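Local structure of BCL2-like 10 (Danio rerio, 6FBX) at residues Ser58-Asp63 / Glu104-Arg108; Ala17-Ile21 / Ser115-Ala119. The protein acts as a pro-survival member of the Bcl-2 family that restrains apoptosis by binding BH3 peptides such as that of Bad. All coordinates share one frame; numbering follows the deposited sequence.

Interaction 1: residues Ser58-Asp63 / Glu104-Arg108; sequences SQEFLD and ELLSR
Leu62 lies across the aliphatic part of Glu104, its CD1 methyl 3.5 Å from Glu104 CG, while its CD2 methyl meets Leu105 CD2 at 3.8 Å. The same leucine also meets the arginine: CD1 packs over one face of the Arg108 guanidinium, set toward the rim, and Leu62 CB comes within 3.6 Å of Arg108 NH2. Beyond this apolar patch the guanidinium holds two acids at once. Arg108 NH2 donates to Asp63 OD2 at 3.2 Å, a bent bond (144°) that reaches the oxygen from above the carboxylate plane, and NH1 adds a weak bond to the same oxygen. On the other side of the network Arg108 NE binds Glu104 OE2 at 2.9 Å through the anti lone pair of that oxygen. The arginine chain is extended from CG to NE, which carries the flat group from just past the end of helix 88-107 across to helix 51-65.

In the all-helical Bcl-2 fold this contact joins helix 51-65 to the C-terminal end of helix 88-107, at the protein surface. Helix 51-65 turns another side to the bound BH3 peptide: Glu60 makes a salt bridge to a basic side chain of the peptide, and Phe61 packs on an aromatic one.

Glu104 is bent at chi2 (70°), with CG beside Leu62 and the carboxylate turned over toward Gln59. The Gln59 side chain crosses that of Glu104 at about a right angle, with amide and carboxylate planes 62° apart, and Gln59 NE2 remains 3.5 Å from Glu104 OE1, a contact rather than a hydrogen bond. A water links Glu104 to Ser58, donating to Glu104 OE1 at 2.8 Å and to Ser58 OG, a hydroxyl also hydrogen-bonded to Arg55 O within its own helix.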
loop_
_atom_site.group_PDB
_atom_site.type_symbol
_atom_site.label_atom_id
_atom_site.label_comp_id
_atom_site.label_asym_id
_atom_site.label_seq_id
_atom_site.Cartn_x
_atom_site.Cartn_y
_atom_site.Cartn_z
ATOM N N SER A 58 9.016 0.648 9.236
ATOM C CA SER A 58 8.141 -0.448 9.638
ATOM C C SER A 58 8.371 -0.822 11.097
ATOM O O SER A 58 7.416 -1.095 11.835
ATOM C CB SER A 58 8.367 -1.659 8.734
ATOM O OG SER A 58 9.669 -2.198 8.913
ATOM N N GLN A 59 9.632 -0.835 11.536
ATOM C CA GLN A 59 9.925 -1.220 12.914
ATOM C C GLN A 59 9.500 -0.133 13.896
ATOM O O GLN A 59 8.924 -0.437 14.949
ATOM C CB GLN A 59 11.411 -1.554 13.051
ATOM C CG GLN A 59 11.792 -2.793 12.250
ATOM C CD GLN A 59 13.260 -3.158 12.354
ATOM O OE1 GLN A 59 14.037 -2.483 13.027
ATOM N NE2 GLN A 59 13.644 -4.239 11.683
ATOM N N GLU A 60 9.749 1.138 13.568
ATOM C CA GLU A 60 9.230 2.226 14.396
ATOM C C GLU A 60 7.711 2.153 14.491
ATOM O O GLU A 60 7.137 2.218 15.585
ATOM C CB GLU A 60 9.651 3.583 13.827
ATOM C CG GLU A 60 11.089 3.988 14.095
ATOM C CD GLU A 60 11.373 5.408 13.642
ATOM O OE1 GLU A 60 11.576 5.620 12.428
ATOM O OE2 GLU A 60 11.374 6.317 14.500
ATOM N N PHE A 61 7.049 2.037 13.337
ATOM C CA PHE A 61 5.593 1.948 13.275
ATOM C C PHE A 61 5.067 0.863 14.209
ATOM O O PHE A 61 4.230 1.123 15.082
ATOM C CB PHE A 61 5.181 1.682 11.821
ATOM C CG PHE A 61 3.709 1.425 11.621
ATOM C CD1 PHE A 61 2.884 2.418 11.128
ATOM C CD2 PHE A 61 3.162 0.184 11.894
ATOM C CE1 PHE A 61 1.539 2.183 10.923
ATOM C CE2 PHE A 61 1.816 -0.056 11.697
ATOM C CZ PHE A 61 1.004 0.944 11.210
ATOM N N LEU A 62 5.554 -0.369 14.040
ATOM C CA LEU A 62 5.024 -1.477 14.828
ATOM C C LEU A 62 5.347 -1.327 16.308
ATOM O O LEU A 62 4.609 -1.846 17.153
ATOM C CB LEU A 62 5.564 -2.806 14.299
ATOM C CG LEU A 62 5.039 -3.239 12.930
ATOM C CD1 LEU A 62 5.739 -4.509 12.473
ATOM C CD2 LEU A 62 3.526 -3.449 12.950
ATOM N N ASP A 63 6.430 -0.623 16.646
ATOM C CA ASP A 63 6.789 -0.443 18.047
ATOM C C ASP A 63 6.021 0.693 18.714
ATOM O O ASP A 63 5.938 0.720 19.947
ATOM C CB ASP A 63 8.292 -0.191 18.185
ATOM C CG ASP A 63 9.123 -1.410 17.824
ATOM O OD1 ASP A 63 10.260 -1.237 17.338
ATOM O OD2 ASP A 63 8.629 -2.541 18.009
ATOM N N GLU A 104 7.638 -7.955 8.351
ATOM C CA GLU A 104 8.150 -7.773 9.706
ATOM C C GLU A 104 7.264 -8.484 10.723
ATOM O O GLU A 104 7.767 -9.104 11.667
ATOM C CB GLU A 104 8.262 -6.280 10.025
ATOM C CG GLU A 104 8.735 -5.955 11.436
ATOM C CD GLU A 104 10.192 -6.297 11.664
ATOM O OE1 GLU A 104 10.964 -6.298 10.683
ATOM O OE2 GLU A 104 10.569 -6.557 12.829
ATOM N N LEU A 105 5.941 -8.415 10.545
ATOM C CA LEU A 105 5.039 -9.109 11.460
ATOM C C LEU A 105 5.264 -10.615 11.412
ATOM O O LEU A 105 5.247 -11.287 12.451
ATOM C CB LEU A 105 3.588 -8.764 11.127
ATOM C CG LEU A 105 3.173 -7.334 11.481
ATOM C CD1 LEU A 105 1.886 -6.939 10.764
ATOM C CD2 LEU A 105 3.007 -7.192 12.987
ATOM N N LEU A 106 5.482 -11.167 10.216
ATOM C CA LEU A 106 5.818 -12.583 10.109
ATOM C C LEU A 106 7.137 -12.889 10.805
ATOM O O LEU A 106 7.257 -13.897 11.510
ATOM C CB LEU A 106 5.873 -13.000 8.639
ATOM C CG LEU A 106 4.561 -13.522 8.048
ATOM C CD1 LEU A 106 3.425 -12.532 8.257
ATOM C CD2 LEU A 106 4.727 -13.837 6.568
ATOM N N SER A 107 8.144 -12.030 10.618
ATOM C CA SER A 107 9.421 -12.233 11.295
ATOM C C SER A 107 9.253 -12.265 12.807
ATOM O O SER A 107 10.014 -12.946 13.503
ATOM C CB SER A 107 10.410 -11.134 10.904
ATOM O OG SER A 107 10.827 -11.279 9.559
ATOM N N ARG A 108 8.268 -11.542 13.332
ATOM C CA ARG A 108 8.025 -11.477 14.765
ATOM C C ARG A 108 7.141 -12.609 15.270
ATOM O O ARG A 108 6.784 -12.615 16.451
ATOM C CB ARG A 108 7.397 -10.126 15.118
ATOM C CG ARG A 108 8.314 -8.953 14.804
ATOM C CD ARG A 108 7.687 -7.613 15.135
ATOM N NE ARG A 108 8.665 -6.537 14.998
ATOM C CZ ARG A 108 8.567 -5.344 15.579
ATOM N NH1 ARG A 108 9.516 -4.438 15.390
ATOM N NH2 ARG A 108 7.527 -5.057 16.355
HETATM O O HOH W 1 11.225 -4.703 8.457
#

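Interaction 2: residues Ala17-Ile21 / Ser115-Ala119; sequences AEDYI and SRRLA
Ala119 presents its CB methyl to three residues of the facing helix at nearly equal range. Ala17 CB lies 3.9 Å from it, Ile21 CD1 3.8 Å, and the CG group of Glu18 closes in from the more exposed side. One turn earlier on the same helix, Ser115 CB rests 3.7 Å from Ile21 CG2. Ile21 thus divides its two branches between successive turns: with CG2 anti to the backbone N and CG1 anti to the carbonyl carbon (chi1 -74°), one methyl faces the serine and the CD1 end runs on to the alanine. Replacing Ile21 by an alanine would probably open a gap beside Ala119 and take away the methyl that packs on Ser115 CB.

The helices that carry these groups, 2-24 and 112-129, run roughly antiparallel, their local axes 138° apart and 9.3 Å from each other at closest approach. Small residues bring the backbones nearest at one end, where the CA atoms of Ala17 and Ala119 are 5.1 Å apart; at the Ile21 end the branched side chain occupies a wider interval. Helix 88-107 backs this seam, with Thr98 and Ala102 against Ile21, so Ile21, on helix 2-24, packs against both helix 112-129 and helix 88-107 of the Bcl-2 bundle.

Toward the surface, Glu18 and Arg116 bring opposite charges together, but their modelled separation is too short to be trusted and the detailed geometry of the pair is doubtful. The chemistry of the interface therefore rests on methyl and methylene packing, with any charge pairing probably limited to its outer margin.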
loop_
_atom_site.group_PDB
_atom_site.type_symbol
_atom_site.label_atom_id
_atom_site.label_comp_id
_atom_site.label_asym_id
_atom_site.label_seq_id
_atom_site.Cartn_x
_atom_site.Cartn_y
_atom_site.Cartn_z
ATOM N N ALA A 17 -3.833 -6.286 -3.189
ATOM C CA ALA A 17 -3.099 -6.193 -1.931
ATOM C C ALA A 17 -2.755 -7.573 -1.388
ATOM O O ALA A 17 -1.639 -7.797 -0.904
ATOM C CB ALA A 17 -3.920 -5.409 -0.908
ATOM N N GLU A 18 -3.700 -8.514 -1.452
ATOM C CA GLU A 18 -3.416 -9.860 -0.970
ATOM C C GLU A 18 -2.277 -10.495 -1.756
ATOM O O GLU A 18 -1.419 -11.175 -1.181
ATOM C CB GLU A 18 -4.671 -10.727 -1.053
ATOM C CG GLU A 18 -5.690 -10.435 0.031
ATOM C CD GLU A 18 -6.814 -11.451 0.056
ATOM O OE1 GLU A 18 -7.356 -11.772 -1.023
ATOM O OE2 GLU A 18 -7.144 -11.938 1.155
ATOM N N ASP A 19 -2.245 -10.281 -3.072
ATOM C CA ASP A 19 -1.182 -10.867 -3.881
ATOM C C ASP A 19 0.173 -10.278 -3.516
ATOM O O ASP A 19 1.155 -11.013 -3.346
ATOM C CB ASP A 19 -1.454 -10.661 -5.369
ATOM C CG ASP A 19 -0.300 -11.130 -6.229
ATOM O OD1 ASP A 19 -0.169 -12.355 -6.430
ATOM O OD2 ASP A 19 0.495 -10.276 -6.675
ATOM N N TYR A 20 0.258 -8.949 -3.411
ATOM C CA TYR A 20 1.546 -8.340 -3.105
ATOM C C TYR A 20 2.031 -8.762 -1.727
ATOM O O TYR A 20 3.212 -9.075 -1.543
ATOM C CB TYR A 20 1.475 -6.814 -3.187
ATOM C CG TYR A 20 2.849 -6.220 -3.026
ATOM C CD1 TYR A 20 3.828 -6.453 -3.983
ATOM C CD2 TYR A 20 3.194 -5.481 -1.899
ATOM C CE1 TYR A 20 5.102 -5.949 -3.842
ATOM C CE2 TYR A 20 4.472 -4.958 -1.754
ATOM C CZ TYR A 20 5.421 -5.205 -2.728
ATOM O OH TYR A 20 6.696 -4.709 -2.596
ATOM N N ILE A 21 1.130 -8.786 -0.744
ATOM C CA ILE A 21 1.512 -9.198 0.603
ATOM C C ILE A 21 2.005 -10.641 0.604
ATOM O O ILE A 21 3.016 -10.967 1.241
ATOM C CB ILE A 21 0.328 -8.978 1.565
ATOM C CG1 ILE A 21 0.172 -7.481 1.837
ATOM C CG2 ILE A 21 0.529 -9.738 2.868
ATOM C CD1 ILE A 21 -1.122 -7.103 2.524
ATOM N N SER A 115 -1.773 -10.169 8.242
ATOM C CA SER A 115 -1.567 -9.771 6.853
ATOM C C SER A 115 -2.893 -9.433 6.184
ATOM O O SER A 115 -3.025 -8.394 5.528
ATOM C CB SER A 115 -0.857 -10.891 6.089
ATOM O OG SER A 115 0.442 -11.118 6.601
ATOM N N ARG A 116 -3.887 -10.310 6.338
ATOM C CA ARG A 116 -5.182 -10.098 5.698
ATOM C C ARG A 116 -5.812 -8.786 6.146
ATOM O O ARG A 116 -6.392 -8.059 5.330
ATOM C CB ARG A 116 -6.107 -11.277 6.010
ATOM C CG ARG A 116 -7.533 -11.149 5.480
ATOM C CD ARG A 116 -7.693 -11.784 4.112
ATOM N NE ARG A 116 -9.056 -11.631 3.609
ATOM C CZ ARG A 116 -9.551 -12.286 2.563
ATOM N NH1 ARG A 116 -8.801 -13.154 1.897
ATOM N NH2 ARG A 116 -10.804 -12.075 2.183
ATOM N N ARG A 117 -5.717 -8.468 7.440
ATOM C CA ARG A 117 -6.304 -7.229 7.939
ATOM C C ARG A 117 -5.682 -6.015 7.262
ATOM O O ARG A 117 -6.380 -5.047 6.944
ATOM C CB ARG A 117 -6.135 -7.140 9.456
ATOM C CG ARG A 117 -6.738 -8.308 10.219
ATOM C CD ARG A 117 -6.339 -8.273 11.687
ATOM N NE ARG A 117 -7.219 -7.421 12.487
ATOM C CZ ARG A 117 -8.206 -7.861 13.266
ATOM N NH1 ARG A 117 -8.462 -9.159 13.376
ATOM N NH2 ARG A 117 -8.941 -6.995 13.949
ATOM N N LEU A 118 -4.367 -6.040 7.039
ATOM C CA LEU A 118 -3.724 -4.925 6.351
ATOM C C LEU A 118 -4.211 -4.819 4.912
ATOM O O LEU A 118 -4.438 -3.714 4.407
ATOM C CB LEU A 118 -2.206 -5.080 6.398
ATOM C CG LEU A 118 -1.519 -4.588 7.679
ATOM C CD1 LEU A 118 -2.257 -5.026 8.929
ATOM C CD2 LEU A 118 -0.076 -5.068 7.715
ATOM N N ALA A 119 -4.382 -5.956 4.237
ATOM C CA ALA A 119 -4.903 -5.936 2.875
ATOM C C ALA A 119 -6.300 -5.331 2.832
ATOM O O ALA A 119 -6.615 -4.528 1.943
ATOM C CB ALA A 119 -4.921 -7.353 2.300
#

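Overall arrangement
Two kinds of helix contact occur in one bundle: interaction 1 is a surface contact that mixes a salt-bridge network with leucine packing, about 16 Å from the centre of the chain, whereas interaction 2 is a mainly apolar seam about 7 Å from it. Their centres are about 15 Å apart, yet they touch directly, for Leu106 CD1 packs 3.7 Å from Ser115 OG and Leu105 CD1 4.1 Å from Leu118 CD2. Helices 88-107 and 112-129, which supply the second segment of interaction 1 and of interaction 2 respectively, are consecutive in the chain. Of the two, interaction 1 lies beside the peptide site, because segment 58-63 also carries residues that meet the peptide.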